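Side-chain contacts in lipase (Penicillium expansum, PDB 3G7N), which hydrolyses triacylglycerols and other acylglycerol lipids to release free fatty acids, acting as a secreted alkaline lipase: residues 5-8 and 9-13; 27-31 and 32-36; 87-90 and 91-95; 108-111 and 112-116; 222-226 and 227-231. One frame throughout, in Å; residues are numbered along the deposited sequence.

The five contacts are local, and they follow one another along the chain. Interactions 1 and 2 touch: the salt bridge Arg13 NH2 to Asp31 OD2, 2.8 Å long, ties helix 8-23 to the hairpin that comes next. Interaction 2 also packs on interaction 4, where Lys36 CB lies 3.7 Å from Glu113 CG. Interaction 3 touches neither of these. Its nearest atoms are about 7 Å from interaction 4 and about 21 Å from interaction 1. Interaction 5 is the one close to the active site: the side chain of Ser229 is about 7 Å from that of Asp188 and about 10 Å from that of His241. The other four lie away from the triad.

Interaction 1: 5-8 and 9-13; sequences AAAF and PDLHR
The Phe8 ring overlaps the CB of His12, one helical turn on. This carbon lies over one face, 4.1 Å from the ring centroid in a CH-pi contact. Both side chains leave the backbone the same way. In Phe8 CG is anti to N (chi1 177°), in His12 likewise (-179°), and this sends both rings out on one side of the helix; their planes meet at 19°. They are slid apart and barely overlap, with centroids 5.3 Å apart. ND1, next to CG, holds the imidazole by bonding to the backbone O of Phe245. In the backbone between them, His12 N bonds to Phe8 O at 2.8 Å. The preceding bond, Leu11 N to Ala7 O at 3.4 Å, is weak. Leu11 also sets CD1 4.2 Å from Ala7 CB, and both side chains rest on Tyr208 of strand 206-210. Pro9 has no N-H to offer Ala5 O, which instead accepts from Phe8 N. A water donates to Ala6 O at 2.7 Å and accepts from Asp10 N at 2.9 Å. Such a proline is typical of the first turn of an alpha helix, here helix 8-23 of an alpha/beta hydrolase fold.

Interaction 2: 27-31 and 32-36; sequences GKAFD and VTIVK. Unlike the reference sequence in segment 32-36: Val35 (reference Ala).
Gly27 O is gripped twice: by Ile34 N at 3.0 Å and by a water that also donates to Ile34 O. The hairpin tightens further along. Ala29 N bonds to Val32 O at 2.8 Å. Val32 N returns a bond to Ala29 O at 2.9 Å. Between these rungs Lys28 and Thr33 form a non-hydrogen-bonded antiparallel pair, and Lys28 CA makes a CA-H...O contact of 3.1 Å to Val32 O. Ala29 to Val32 is a type II' turn, with Phe30 at the positive-phi corner. The apolar side is thin: Ile34 reaches back with CD1 to 4.1 Å from Ala29 CB. Asp31 stands on the turn with CG between its own N and carbonyl carbon (chi1 58°), which lays OD2 4.0 Å from Val32 CG2. That oxygen has stronger partners outside the turn, Arg13 NH2 and Ser52 OG. An asparagine here would probably weaken the hold on Arg13, whose guanidinium would lose one of its two carboxylate mates. A second water joins Asp31 O to Thr33 OG1. The chemistry is thus divided: backbone bonds close the two-residue hairpin, while the Asp31 carboxylate ties it by charge to helix 8-23.

Interaction 3: 87-90 and 91-95; sequences VTFP and SDVKI
This is an apolar contact round a type I beta turn, Pro90 to Val93, in the loop that leads into strand 95-96. The turn is closed by Val93 N, which bonds to Pro90 O at 3.1 Å. The chain then doubles back, and Val93 and Ile95 both come up to the Phe89 ring. Val93 CG1 lies 3.8 Å from Phe89 CD1, and Ile95 CD1 lies 4.2 Å from Phe89 CE1. Both methyls meet the ring obliquely, and each side chain runs at about a right angle to the phenyl. One face of the ring is taken by Val87 CG1, 3.5 Å above its centre. Val93 has its CG1 anti to N (chi1 165°); this turns CG1 to the phenyl and leaves CG2 beside Pro90 CD, 4.0 Å away. At the outer corner Asp92 OD1 sits 3.6 Å from Pro90 CB. Val93 O is buried here without a polar partner in the model. Asn166 holds the chain from outside, with ND2 to Asp92 O and OD1 to Lys94 N. Phe172 of helix 167-175 meets Phe89, Pro90 and Val93, while Ile95 reaches Ile140 of helix 133-148 and its backbone pairs with Ile80 of strand 79-80.

Interaction 4: 108-111 and 112-116; sequences DTII and TEVKA
Thr112 turns its hydroxyl back onto the helix, to the carbonyl of Asp108 four residues earlier. Its OG1 stands beside its own backbone N (chi1 -64°), and from there OG1 donates to Asp108 O at 2.9 Å. Thr112 N bonds to the same oxygen, also at 2.9 Å, and the two donors come from opposite faces of the carbonyl plane. On the buried side Ile110 and Val114 pack with CG2 against CG2 at 4.2 Å. Val114 has CG1 anti to N (chi1 171°), which leaves CG2 over the preceding turn, 3.3 Å from Ile110 O. That oxygen still takes its regular bond from Val114 N at 2.9 Å. These two side chains face strand 57-62, where both touch Val60. Ile111, Val114 and Lys115 all touch Phe149. Glu113 leads away from the helix toward strand 32-40, and its OE2 bonds to a di(hydroxyethyl)ether molecule probably left from crystallisation. Asp108 OD1 is held by Ser85 OG. Chemically, helix 97-120 is two-sided here: its inner face is hydrocarbon laid on the sheet, and the Thr112 hydroxyl is satisfied by the helix's own backbone.

Interaction 5: 222-226 and 227-231; sequences GQRDK and SCSAG. With SO4 (sulfate ion), chain D.
Asp225 opens a turn and accepts two of its N-H groups. Its backbone O accepts Cys228 N at 2.9 Å, closing a type I beta turn. Its OD1 accepts Ser227 N at 2.8 Å, met on the anti side and 34° out of the carboxylate plane. OD2 is taken from outside, by Ala1 N and Glu221 N. The Lys226 chain curls back, and NZ donates to Arg224 O at 2.7 Å. Ala230 CB sits 3.4 Å above the centre of the Arg224 guanidinium, over one face. At the guanidinium's edge a water accepts from NH1 at 3.0 Å and donates to Ser229 OG at 2.9 Å. NH1 also bonds to Asn192 OD1, and Ser229 OG to Glu207 OE2. A leucine in place of Arg224 would probably leave Asn192 OD1 and the water without this donor and strip the flat cover from Ala230. A second water accepts from Ala230 N at 2.8 Å and can donate to Asp225 O. Ser227 OG lies 3.1 Å from O1 of a sulfate probably left from crystallisation. The arrangement is an Asx turn combined with a type I turn, followed by a 3-10 segment and fastened by the Cys220-Cys228 disulfide.

Interaction 1: 5-8 and 9-13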
loop_
_atom_site.group_PDB
_atom_site.type_symbol
_atom_site.label_atom_id
_atom_site.label_comp_id
_atom_site.label_asym_id
_atom_site.label_seq_id
_atom_site.Cartn_x
_atom_site.Cartn_y
_atom_site.Cartn_z
ATOM N N ALA A 5 -9.859 -14.053 11.290
ATOM C CA ALA A 5 -11.036 -13.237 11.018
ATOM C C ALA A 5 -10.895 -11.830 11.596
ATOM O O ALA A 5 -11.440 -10.865 11.057
ATOM C CB ALA A 5 -12.308 -13.917 11.562
ATOM N N ALA A 6 -10.199 -11.720 12.720
ATOM C CA ALA A 6 -10.064 -10.440 13.408
ATOM C C ALA A 6 -9.350 -9.383 12.565
ATOM O O ALA A 6 -9.503 -8.191 12.817
ATOM C CB ALA A 6 -9.348 -10.626 14.741
ATOM N N ALA A 7 -8.555 -9.830 11.589
ATOM C CA ALA A 7 -7.829 -8.932 10.678
ATOM C C ALA A 7 -8.739 -8.278 9.649
ATOM O O ALA A 7 -8.340 -7.303 8.997
ATOM C CB ALA A 7 -6.713 -9.692 9.983
ATOM N N PHE A 8 -9.902 -8.868 9.408
ATOM C CA PHE A 8 -10.724 -8.483 8.266
ATOM C C PHE A 8 -11.241 -7.039 8.357
ATOM O O PHE A 8 -11.176 -6.299 7.372
ATOM C CB PHE A 8 -11.877 -9.471 8.031
ATOM C CG PHE A 8 -12.790 -9.081 6.903
ATOM C CD1 PHE A 8 -12.543 -9.531 5.616
ATOM C CD2 PHE A 8 -13.896 -8.288 7.118
ATOM C CE1 PHE A 8 -13.360 -9.168 4.565
ATOM C CE2 PHE A 8 -14.717 -7.914 6.058
ATOM C CZ PHE A 8 -14.464 -8.400 4.787
ATOM N N PRO A 9 -11.741 -6.614 9.533
ATOM C CA PRO A 9 -12.324 -5.274 9.540
ATOM C C PRO A 9 -11.346 -4.163 9.133
ATOM O O PRO A 9 -11.728 -3.283 8.362
ATOM C CB PRO A 9 -12.797 -5.100 10.988
ATOM C CG PRO A 9 -13.126 -6.511 11.414
ATOM C CD PRO A 9 -12.068 -7.370 10.758
ATOM N N ASP A 10 -10.099 -4.254 9.574
ATOM C CA ASP A 10 -9.156 -3.195 9.209
ATOM C C ASP A 10 -8.793 -3.276 7.722
ATOM O O ASP A 10 -8.557 -2.266 7.072
ATOM C CB ASP A 10 -7.897 -3.205 10.082
ATOM C CG ASP A 10 -8.153 -2.693 11.487
ATOM O OD1 ASP A 10 -9.231 -2.106 11.711
ATOM O OD2 ASP A 10 -7.231 -2.798 12.323
ATOM N N LEU A 11 -8.721 -4.480 7.176
ATOM C CA LEU A 11 -8.346 -4.635 5.775
ATOM C C LEU A 11 -9.509 -4.250 4.867
ATOM O O LEU A 11 -9.306 -3.682 3.784
ATOM C CB LEU A 11 -7.865 -6.058 5.509
ATOM C CG LEU A 11 -6.511 -6.379 6.138
ATOM C CD1 LEU A 11 -6.300 -7.888 6.224
ATOM C CD2 LEU A 11 -5.374 -5.687 5.394
ATOM N N HIS A 12 -10.732 -4.519 5.314
ATOM C CA HIS A 12 -11.929 -4.081 4.629
ATOM C C HIS A 12 -11.992 -2.546 4.558
ATOM O O HIS A 12 -12.259 -1.974 3.515
ATOM C CB HIS A 12 -13.183 -4.670 5.322
ATOM C CG HIS A 12 -14.473 -4.296 4.674
ATOM N ND1 HIS A 12 -14.886 -4.821 3.467
ATOM C CD2 HIS A 12 -15.506 -3.539 5.121
ATOM C CE1 HIS A 12 -16.101 -4.386 3.187
ATOM N NE2 HIS A 12 -16.475 -3.558 4.145
ATOM N N ARG A 13 -11.679 -1.888 5.676
ATOM C CA ARG A 13 -11.563 -0.431 5.685
ATOM C C ARG A 13 -10.482 0.048 4.712
ATOM O O ARG A 13 -10.697 0.992 3.977
ATOM C CB ARG A 13 -11.307 0.107 7.098
ATOM C CG ARG A 13 -11.017 1.605 7.115
ATOM C CD ARG A 13 -10.853 2.135 8.545
ATOM N NE ARG A 13 -10.394 3.522 8.579
ATOM C CZ ARG A 13 -9.118 3.892 8.569
ATOM N NH1 ARG A 13 -8.148 2.996 8.489
ATOM N NH2 ARG A 13 -8.823 5.187 8.623
HETATM O O HOH W 1 -9.164 -5.617 11.944
#

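Interaction 2: 27-31 and 32-36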
loop_
_atom_site.group_PDB
_atom_site.type_symbol
_atom_site.label_atom_id
_atom_site.label_comp_id
_atom_site.label_asym_id
_atom_site.label_seq_id
_atom_site.Cartn_x
_atom_site.Cartn_y
_atom_site.Cartn_z
ATOM N N GLY A 27 -13.697 15.930 -0.330
ATOM C CA GLY A 27 -13.815 16.324 1.079
ATOM C C GLY A 27 -13.343 15.250 2.048
ATOM O O GLY A 27 -12.603 15.521 2.988
ATOM N N LYS A 28 -13.818 14.024 1.845
ATOM C CA LYS A 28 -13.589 12.931 2.787
ATOM C C LYS A 28 -13.631 11.608 2.058
ATOM O O LYS A 28 -14.294 11.467 1.025
ATOM C CB LYS A 28 -14.599 12.946 3.928
ATOM C CG LYS A 28 -16.027 13.192 3.498
ATOM C CD LYS A 28 -16.718 11.899 3.073
ATOM C CE LYS A 28 -17.047 10.982 4.254
ATOM N NZ LYS A 28 -17.880 11.643 5.301
ATOM N N ALA A 29 -12.915 10.639 2.608
ATOM C CA ALA A 29 -13.027 9.261 2.168
ATOM C C ALA A 29 -13.342 8.490 3.428
ATOM O O ALA A 29 -12.482 8.304 4.280
ATOM C CB ALA A 29 -11.715 8.795 1.564
ATOM N N PHE A 30 -14.609 8.106 3.569
ATOM C CA PHE A 30 -15.047 7.458 4.773
ATOM C C PHE A 30 -14.656 8.265 6.006
ATOM O O PHE A 30 -14.987 9.458 6.050
ATOM C CB PHE A 30 -14.601 5.994 4.784
ATOM C CG PHE A 30 -15.170 5.204 3.633
ATOM C CD1 PHE A 30 -16.474 4.736 3.699
ATOM C CD2 PHE A 30 -14.522 5.175 2.402
ATOM C CE1 PHE A 30 -17.094 4.216 2.570
ATOM C CE2 PHE A 30 -15.114 4.567 1.302
ATOM C CZ PHE A 30 -16.419 4.122 1.383
ATOM N N ASP A 31 -13.922 7.695 6.954
ATOM C CA ASP A 31 -13.603 8.429 8.186
ATOM C C ASP A 31 -12.431 9.422 8.020
ATOM O O ASP A 31 -12.094 10.154 8.959
ATOM C CB ASP A 31 -13.309 7.454 9.308
ATOM C CG ASP A 31 -12.173 6.512 8.974
ATOM O OD1 ASP A 31 -12.407 5.577 8.171
ATOM O OD2 ASP A 31 -11.039 6.705 9.462
ATOM N N VAL A 32 -11.783 9.414 6.860
ATOM C CA VAL A 32 -10.622 10.286 6.621
ATOM C C VAL A 32 -11.046 11.612 5.988
ATOM O O VAL A 32 -11.622 11.655 4.886
ATOM C CB VAL A 32 -9.565 9.580 5.738
ATOM C CG1 VAL A 32 -8.442 10.564 5.356
ATOM C CG2 VAL A 32 -9.027 8.352 6.453
ATOM N N THR A 33 -10.783 12.709 6.695
ATOM C CA THR A 33 -10.950 14.048 6.131
ATOM C C THR A 33 -9.725 14.381 5.275
ATOM O O THR A 33 -8.591 14.312 5.742
ATOM C CB THR A 33 -11.070 15.090 7.237
ATOM O OG1 THR A 33 -12.206 14.779 8.061
ATOM C CG2 THR A 33 -11.241 16.487 6.656
ATOM N N ILE A 34 -9.947 14.684 4.000
ATOM C CA ILE A 34 -8.838 14.850 3.069
ATOM C C ILE A 34 -8.381 16.294 3.076
ATOM O O ILE A 34 -9.165 17.181 2.719
ATOM C CB ILE A 34 -9.220 14.399 1.624
ATOM C CG1 ILE A 34 -9.613 12.910 1.597
ATOM C CG2 ILE A 34 -8.045 14.652 0.660
ATOM C CD1 ILE A 34 -10.495 12.504 0.392
ATOM N N VAL A 35 -7.133 16.532 3.459
ATOM C CA VAL A 35 -6.607 17.891 3.585
ATOM C C VAL A 35 -5.739 18.289 2.405
ATOM O O VAL A 35 -5.563 19.485 2.133
ATOM C CB VAL A 35 -5.806 18.049 4.856
ATOM C CG1 VAL A 35 -6.665 17.796 6.065
ATOM C CG2 VAL A 35 -4.704 17.107 4.855
ATOM N N LYS A 36 -5.211 17.318 1.674
ATOM C CA LYS A 36 -4.311 17.626 0.559
ATOM C C LYS A 36 -4.467 16.575 -0.523
ATOM O O LYS A 36 -4.477 15.373 -0.232
ATOM C CB LYS A 36 -2.862 17.641 1.074
ATOM C CG LYS A 36 -1.787 17.914 0.054
ATOM C CD LYS A 36 -1.746 19.374 -0.252
ATOM C CE LYS A 36 -0.392 19.805 -0.809
ATOM N NZ LYS A 36 -0.469 21.266 -1.076
HETATM O O HOH W 2 -11.632 18.136 3.471
HETATM O O HOH W 3 -11.869 12.993 10.303
#

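Interaction 3: 87-90 and 91-95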
loop_
_atom_site.group_PDB
_atom_site.type_symbol
_atom_site.label_atom_id
_atom_site.label_comp_id
_atom_site.label_asym_id
_atom_site.label_seq_id
_atom_site.Cartn_x
_atom_site.Cartn_y
_atom_site.Cartn_z
ATOM N N VAL A 87 15.324 9.693 4.209
ATOM C CA VAL A 87 15.532 8.249 4.207
ATOM C C VAL A 87 17.006 7.926 3.967
ATOM O O VAL A 87 17.618 8.478 3.054
ATOM C CB VAL A 87 14.699 7.544 3.099
ATOM C CG1 VAL A 87 14.914 6.043 3.142
ATOM C CG2 VAL A 87 13.221 7.910 3.239
ATOM N N THR A 88 17.561 7.049 4.794
ATOM C CA THR A 88 18.930 6.577 4.579
ATOM C C THR A 88 18.905 5.103 4.163
ATOM O O THR A 88 18.756 4.212 4.987
ATOM C CB THR A 88 19.800 6.773 5.833
ATOM O OG1 THR A 88 19.790 8.161 6.207
ATOM C CG2 THR A 88 21.242 6.357 5.543
ATOM N N PHE A 89 19.090 4.866 2.867
ATOM C CA PHE A 89 19.048 3.498 2.327
ATOM C C PHE A 89 20.426 2.855 2.437
ATOM O O PHE A 89 21.400 3.427 1.926
ATOM C CB PHE A 89 18.653 3.514 0.845
ATOM C CG PHE A 89 17.207 3.868 0.595
ATOM C CD1 PHE A 89 16.208 2.919 0.758
ATOM C CD2 PHE A 89 16.873 5.112 0.091
ATOM C CE1 PHE A 89 14.884 3.223 0.436
ATOM C CE2 PHE A 89 15.554 5.412 -0.263
ATOM C CZ PHE A 89 14.585 4.430 -0.159
ATOM N N PRO A 90 20.475 1.586 2.870
ATOM C CA PRO A 90 21.736 0.860 2.709
ATOM C C PRO A 90 22.146 0.766 1.252
ATOM O O PRO A 90 21.289 0.699 0.355
ATOM C CB PRO A 90 21.424 -0.523 3.266
ATOM C CG PRO A 90 20.366 -0.253 4.321
ATOM C CD PRO A 90 19.540 0.882 3.764
ATOM N N SER A 91 23.452 0.638 1.024
ATOM C CA SER A 91 24.032 0.708 -0.313
ATOM C C SER A 91 23.480 -0.341 -1.282
ATOM O O SER A 91 23.589 -0.167 -2.497
ATOM C CB SER A 91 25.567 0.567 -0.227
ATOM O OG SER A 91 25.932 -0.737 0.209
ATOM N N ASP A 92 23.131 -1.503 -0.755
ATOM C CA ASP A 92 22.716 -2.609 -1.612
ATOM C C ASP A 92 21.229 -2.601 -1.991
ATOM O O ASP A 92 20.803 -3.382 -2.832
ATOM C CB ASP A 92 23.146 -3.967 -1.048
ATOM C CG ASP A 92 22.630 -4.218 0.361
ATOM O OD1 ASP A 92 22.272 -3.243 1.068
ATOM O OD2 ASP A 92 22.686 -5.381 0.808
ATOM N N VAL A 93 20.469 -1.666 -1.432
ATOM C CA VAL A 93 19.019 -1.623 -1.675
ATOM C C VAL A 93 18.771 -1.155 -3.092
ATOM O O VAL A 93 19.301 -0.141 -3.533
ATOM C CB VAL A 93 18.320 -0.651 -0.688
ATOM C CG1 VAL A 93 16.895 -0.311 -1.167
ATOM C CG2 VAL A 93 18.245 -1.275 0.667
ATOM N N LYS A 94 17.935 -1.904 -3.809
ATOM C CA LYS A 94 17.515 -1.478 -5.137
ATOM C C LYS A 94 16.000 -1.619 -5.248
ATOM O O LYS A 94 15.443 -2.608 -4.785
ATOM C CB LYS A 94 18.169 -2.345 -6.221
ATOM C CG LYS A 94 19.704 -2.313 -6.236
ATOM C CD LYS A 94 20.211 -0.958 -6.669
ATOM C CE LYS A 94 21.737 -0.916 -6.676
ATOM N NZ LYS A 94 22.305 -1.808 -7.723
ATOM N N ILE A 95 15.387 -0.670 -5.945
ATOM C CA ILE A 95 13.929 -0.653 -6.136
ATOM C C ILE A 95 13.672 -0.413 -7.613
ATOM O O ILE A 95 14.444 0.264 -8.296
ATOM C CB ILE A 95 13.284 0.506 -5.307
ATOM C CG1 ILE A 95 13.580 0.333 -3.812
ATOM C CG2 ILE A 95 11.788 0.593 -5.564
ATOM C CD1 ILE A 95 13.089 1.514 -2.950
#

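Interaction 4: 108-111 and 112-116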
loop_
_atom_site.group_PDB
_atom_site.type_symbol
_atom_site.label_atom_id
_atom_site.label_comp_id
_atom_site.label_asym_id
_atom_site.label_seq_id
_atom_site.Cartn_x
_atom_site.Cartn_y
_atom_site.Cartn_z
ATOM N N ASP A 108 8.126 14.525 -1.333
ATOM C CA ASP A 108 8.337 15.711 -0.501
ATOM C C ASP A 108 7.016 16.414 -0.170
ATOM O O ASP A 108 6.832 16.872 0.958
ATOM C CB ASP A 108 9.300 16.706 -1.162
ATOM C CG ASP A 108 10.740 16.237 -1.143
ATOM O OD1 ASP A 108 11.139 15.573 -0.171
ATOM O OD2 ASP A 108 11.541 16.846 -1.887
ATOM N N THR A 109 6.091 16.438 -1.123
ATOM C CA THR A 109 4.767 16.989 -0.878
ATOM C C THR A 109 4.046 16.228 0.232
ATOM O O THR A 109 3.467 16.836 1.128
ATOM C CB THR A 109 3.932 16.976 -2.158
ATOM O OG1 THR A 109 4.619 17.726 -3.171
ATOM C CG2 THR A 109 2.574 17.615 -1.923
ATOM N N ILE A 110 4.098 14.903 0.187
ATOM C CA ILE A 110 3.430 14.087 1.189
ATOM C C ILE A 110 4.097 14.259 2.557
ATOM O O ILE A 110 3.400 14.484 3.551
ATOM C CB ILE A 110 3.420 12.613 0.754
ATOM C CG1 ILE A 110 2.481 12.442 -0.438
ATOM C CG2 ILE A 110 2.993 11.730 1.901
ATOM C CD1 ILE A 110 2.535 11.080 -1.114
ATOM N N ILE A 111 5.426 14.159 2.629
ATOM C CA ILE A 111 6.111 14.337 3.903
ATOM C C ILE A 111 5.800 15.710 4.524
ATOM O O ILE A 111 5.555 15.819 5.721
ATOM C CB ILE A 111 7.646 14.124 3.761
ATOM C CG1 ILE A 111 7.955 12.699 3.280
ATOM C CG2 ILE A 111 8.344 14.398 5.079
ATOM C CD1 ILE A 111 7.426 11.588 4.161
ATOM N N THR A 112 5.790 16.744 3.701
ATOM C CA THR A 112 5.488 18.092 4.185
ATOM C C THR A 112 4.090 18.186 4.786
ATOM O O THR A 112 3.898 18.745 5.862
ATOM C CB THR A 112 5.656 19.129 3.059
ATOM O OG1 THR A 112 7.033 19.160 2.660
ATOM C CG2 THR A 112 5.270 20.528 3.538
ATOM N N GLU A 113 3.108 17.585 4.128
ATOM C CA GLU A 113 1.742 17.639 4.631
ATOM C C GLU A 113 1.589 16.784 5.878
ATOM O O GLU A 113 0.948 17.206 6.851
ATOM C CB GLU A 113 0.741 17.209 3.555
ATOM C CG GLU A 113 -0.700 17.181 4.044
ATOM C CD GLU A 113 -1.263 18.553 4.412
ATOM O OE1 GLU A 113 -0.632 19.588 4.103
ATOM O OE2 GLU A 113 -2.423 18.602 4.871
ATOM N N VAL A 114 2.209 15.616 5.911
ATOM C CA VAL A 114 2.151 14.798 7.118
ATOM C C VAL A 114 2.764 15.551 8.314
ATOM O O VAL A 114 2.214 15.523 9.426
ATOM C CB VAL A 114 2.802 13.414 6.914
ATOM C CG1 VAL A 114 2.925 12.652 8.250
ATOM C CG2 VAL A 114 2.021 12.600 5.878
ATOM N N LYS A 115 3.874 16.250 8.083
ATOM C CA LYS A 115 4.512 17.000 9.160
ATOM C C LYS A 115 3.620 18.127 9.661
ATOM O O LYS A 115 3.468 18.312 10.873
ATOM C CB LYS A 115 5.853 17.554 8.697
ATOM C CG LYS A 115 6.701 18.131 9.820
ATOM C CD LYS A 115 7.965 18.770 9.262
ATOM C CE LYS A 115 8.905 19.190 10.390
ATOM N NZ LYS A 115 10.278 19.519 9.900
ATOM N N ALA A 116 2.899 18.773 8.753
ATOM C CA ALA A 116 1.951 19.791 9.155
ATOM C C ALA A 116 0.803 19.192 9.974
ATOM O O ALA A 116 0.351 19.782 10.965
ATOM C CB ALA A 116 1.414 20.520 7.931
#

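Interaction 5: 222-226 and 227-231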
loop_
_atom_site.group_PDB
_atom_site.type_symbol
_atom_site.label_atom_id
_atom_site.label_comp_id
_atom_site.label_asym_id
_atom_site.label_seq_id
_atom_site.Cartn_x
_atom_site.Cartn_y
_atom_site.Cartn_z
ATOM N N GLY A 222 5.137 -16.242 6.325
ATOM C CA GLY A 222 6.234 -15.813 5.478
ATOM C C GLY A 222 5.718 -15.003 4.290
ATOM O O GLY A 222 4.586 -14.499 4.302
ATOM N N GLN A 223 6.556 -14.852 3.278
ATOM C CA GLN A 223 6.220 -13.967 2.157
ATOM C C GLN A 223 5.434 -14.663 1.042
ATOM O O GLN A 223 4.827 -13.990 0.209
ATOM C CB GLN A 223 7.476 -13.303 1.587
ATOM C CG GLN A 223 8.237 -12.466 2.611
ATOM C CD GLN A 223 7.330 -11.460 3.299
ATOM O OE1 GLN A 223 6.551 -10.756 2.645
ATOM N NE2 GLN A 223 7.500 -11.304 4.603
ATOM N N ARG A 224 5.622 -15.976 0.899
ATOM C CA ARG A 224 5.131 -16.716 -0.257
ATOM C C ARG A 224 4.434 -18.000 0.204
ATOM O O ARG A 224 4.629 -19.079 -0.379
ATOM C CB ARG A 224 6.294 -17.025 -1.204
ATOM C CG ARG A 224 7.036 -15.784 -1.679
ATOM C CD ARG A 224 6.179 -14.901 -2.586
ATOM N NE ARG A 224 5.964 -15.557 -3.877
ATOM C CZ ARG A 224 4.970 -15.290 -4.717
ATOM N NH1 ARG A 224 4.029 -14.414 -4.390
ATOM N NH2 ARG A 224 4.909 -15.924 -5.878
ATOM N N ASP A 225 3.555 -17.871 1.194
ATOM C CA ASP A 225 2.735 -18.994 1.654
ATOM C C ASP A 225 1.913 -19.537 0.487
ATOM O O ASP A 225 1.205 -18.778 -0.186
ATOM C CB ASP A 225 1.791 -18.493 2.752
ATOM C CG ASP A 225 1.123 -19.613 3.518
ATOM O OD1 ASP A 225 0.761 -20.645 2.910
ATOM O OD2 ASP A 225 0.827 -19.389 4.713
ATOM N N LYS A 226 1.997 -20.848 0.231
ATOM C CA LYS A 226 1.292 -21.435 -0.910
ATOM C C LYS A 226 -0.211 -21.557 -0.683
ATOM O O LYS A 226 -0.974 -21.794 -1.622
ATOM C CB LYS A 226 1.908 -22.788 -1.306
ATOM C CG LYS A 226 3.363 -22.695 -1.760
ATOM C CD LYS A 226 3.568 -21.658 -2.870
ATOM C CE LYS A 226 5.054 -21.504 -3.246
ATOM N NZ LYS A 226 5.827 -20.570 -2.352
ATOM N N SER A 227 -0.660 -21.247 0.529
ATOM C CA SER A 227 -2.086 -21.104 0.789
ATOM C C SER A 227 -2.612 -19.712 0.484
ATOM O O SER A 227 -3.815 -19.473 0.532
ATOM C CB SER A 227 -2.413 -21.466 2.233
ATOM O OG SER A 227 -2.174 -22.850 2.445
ATOM N N CYS A 228 -1.711 -18.797 0.144
ATOM C CA CYS A 228 -2.121 -17.426 -0.151
ATOM C C CYS A 228 -1.767 -17.143 -1.617
ATOM O O CYS A 228 -1.951 -18.015 -2.475
ATOM C CB CYS A 228 -1.480 -16.447 0.837
ATOM S SG CYS A 228 -1.899 -16.837 2.563
ATOM N N SER A 229 -1.374 -15.916 -1.942
ATOM C CA SER A 229 -1.194 -15.546 -3.353
ATOM C C SER A 229 -0.248 -16.518 -4.090
ATOM O O SER A 229 -0.502 -16.879 -5.249
ATOM C CB SER A 229 -0.719 -14.089 -3.496
ATOM O OG SER A 229 0.441 -13.818 -2.714
ATOM N N ALA A 230 0.892 -16.846 -3.482
ATOM C CA ALA A 230 1.938 -17.577 -4.199
ATOM C C ALA A 230 1.433 -18.895 -4.759
ATOM O O ALA A 230 1.993 -19.400 -5.729
ATOM C CB ALA A 230 3.134 -17.823 -3.288
ATOM N N GLY A 231 0.432 -19.482 -4.112
ATOM C CA GLY A 231 -0.065 -20.795 -4.520
ATOM C C GLY A 231 -1.305 -20.761 -5.385
ATOM O O GLY A 231 -1.882 -21.806 -5.664
HETATM S S SO4 D . -4.953 -24.290 0.737
HETATM O O1 SO4 D . -4.970 -24.048 2.184
HETATM O O2 SO4 D . -3.668 -24.876 0.359
HETATM O O3 SO4 D . -6.031 -25.209 0.375
HETATM O O4 SO4 D . -5.123 -23.025 0.023
HETATM O O HOH W 4 3.079 -13.052 -1.925
HETATM O O HOH W 5 1.836 -16.075 -0.930
#